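Local coordinates for ORF59 (PDB 3HSL), which acts as the accessory subunit of the viral DNA polymerase in lytic replication and raises its processivity, probably as a sliding clamp, at residues 150-153 with 154-157. Numbering follows the deposited sequence.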
loop_
_atom_site.group_PDB
_atom_site.type_symbol
_atom_site.label_atom_id
_atom_site.label_comp_id
_atom_site.label_asym_id
_atom_site.label_seq_id
_atom_site.Cartn_x
_atom_site.Cartn_y
_atom_site.Cartn_z
ATOM N N VAL A 150 8.531 -20.893 2.389
ATOM C CA VAL A 150 9.875 -20.622 1.865
ATOM C C VAL A 150 9.853 -21.374 0.520
ATOM O O VAL A 150 10.014 -22.588 0.491
ATOM C CB VAL A 150 10.976 -21.194 2.780
ATOM C CG1 VAL A 150 12.358 -21.025 2.145
ATOM C CG2 VAL A 150 10.923 -20.547 4.161
ATOM N N ASP A 151 9.656 -20.658 -0.586
ATOM C CA ASP A 151 9.527 -21.301 -1.898
ATOM C C ASP A 151 10.404 -20.776 -3.039
ATOM O O ASP A 151 10.185 -21.152 -4.185
ATOM C CB ASP A 151 8.073 -21.161 -2.356
ATOM C CG ASP A 151 7.677 -19.689 -2.617
ATOM O OD1 ASP A 151 8.270 -18.750 -2.016
ATOM O OD2 ASP A 151 6.758 -19.467 -3.434
ATOM N N GLN A 152 11.376 -19.918 -2.735
ATOM C CA GLN A 152 12.260 -19.369 -3.762
ATOM C C GLN A 152 13.665 -19.957 -3.658
ATOM O O GLN A 152 14.648 -19.228 -3.778
ATOM C CB GLN A 152 12.326 -17.832 -3.668
ATOM C CG GLN A 152 10.970 -17.119 -3.742
ATOM C CD GLN A 152 10.207 -17.416 -5.017
ATOM O OE1 GLN A 152 9.104 -17.950 -4.961
ATOM N NE2 GLN A 152 10.786 -17.085 -6.167
ATOM N N LYS A 153 13.759 -21.269 -3.438
ATOM C CA LYS A 153 15.060 -21.939 -3.304
ATOM C C LYS A 153 15.949 -21.810 -4.531
ATOM O O LYS A 153 17.155 -21.965 -4.417
ATOM C CB LYS A 153 14.923 -23.418 -2.920
ATOM C CG LYS A 153 14.172 -24.278 -3.921
ATOM C CD LYS A 153 14.186 -25.747 -3.527
ATOM C CE LYS A 153 13.318 -26.525 -4.467
ATOM N NZ LYS A 153 13.337 -27.985 -4.221
ATOM N N GLY A 154 15.352 -21.528 -5.691
ATOM C CA GLY A 154 16.084 -21.382 -6.947
ATOM C C GLY A 154 16.964 -20.142 -7.035
ATOM O O GLY A 154 17.981 -20.151 -7.733
ATOM N N ILE A 155 16.570 -19.081 -6.330
ATOM C CA ILE A 155 17.298 -17.809 -6.315
ATOM C C ILE A 155 18.394 -17.910 -5.274
ATOM O O ILE A 155 18.113 -17.939 -4.072
ATOM C CB ILE A 155 16.395 -16.633 -5.876
ATOM C CG1 ILE A 155 15.003 -16.684 -6.532
ATOM C CG2 ILE A 155 17.112 -15.298 -6.053
ATOM C CD1 ILE A 155 15.007 -16.548 -8.008
ATOM N N LEU A 156 19.641 -17.960 -5.718
ATOM C CA LEU A 156 20.734 -18.085 -4.777
ATOM C C LEU A 156 21.243 -16.759 -4.261
ATOM O O LEU A 156 21.020 -15.718 -4.866
ATOM C CB LEU A 156 21.898 -18.905 -5.372
ATOM C CG LEU A 156 21.691 -20.382 -5.738
ATOM C CD1 LEU A 156 22.973 -20.964 -6.259
ATOM C CD2 LEU A 156 21.218 -21.203 -4.554
ATOM N N PRO A 157 21.925 -16.794 -3.116
ATOM C CA PRO A 157 22.526 -15.585 -2.618
ATOM C C PRO A 157 23.845 -15.586 -3.369
ATOM O O PRO A 157 24.804 -16.271 -2.981
ATOM C CB PRO A 157 22.725 -15.884 -1.128
ATOM C CG PRO A 157 22.097 -17.252 -0.891
ATOM C CD PRO A 157 22.132 -17.921 -2.197
#
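Gln152 and Ile155 close a type I beta turn, with Lys153 and Gly154 at its two corners. One backbone hydrogen bond spans it: Ile155 N donates to Gln152 O over 3.2 Å, with an N-H...O angle of 151°. The donor stands well above the carbonyl plane, 51° out of it, where neither lone pair of the oxygen points. Gln152 O takes a second hydrogen bond, from Ser87 OG, so the carbonyl that closes the turn is also tied to strand 83-89.

Van der Waals contact accompanies this bond, in part against carbonyl oxygens. Gln152 CB lies 4.1 Å from Ile155 CG1, and the same CG1 passes 3.8 Å from Gln152 O. The first torsion of Ile155 (chi1 -43°) sets CG1 beside its own backbone N, which brings that branch back toward Gln152, while CG2 lies anti to the N. Leu156 makes a looser approach: its CB heads away from the preceding residues, but the end of the chain returns to put CD2 4.1 Å from Lys153 O. At the first corner, Lys153 places CG between its own backbone N and carbonyl carbon, 3.5 Å from Gly154 N; beyond CG the chain is extended.

The turn follows strand 143-149, in the loop that leads on to strand 169-172. Gln152 reaches Val39 and Arg89, and Ile155 reaches Gln41 and Ser87, so both flanking residues rest on strands 39-43 and 83-89. Asp151, just before the turn, forms a salt bridge with Arg89. With one internal hydrogen bond and light van der Waals contact, the turn shares a single carbonyl, that of Gln152, between its own closure and its tie to strand 83-89; lattice contacts may also influence this surface loop.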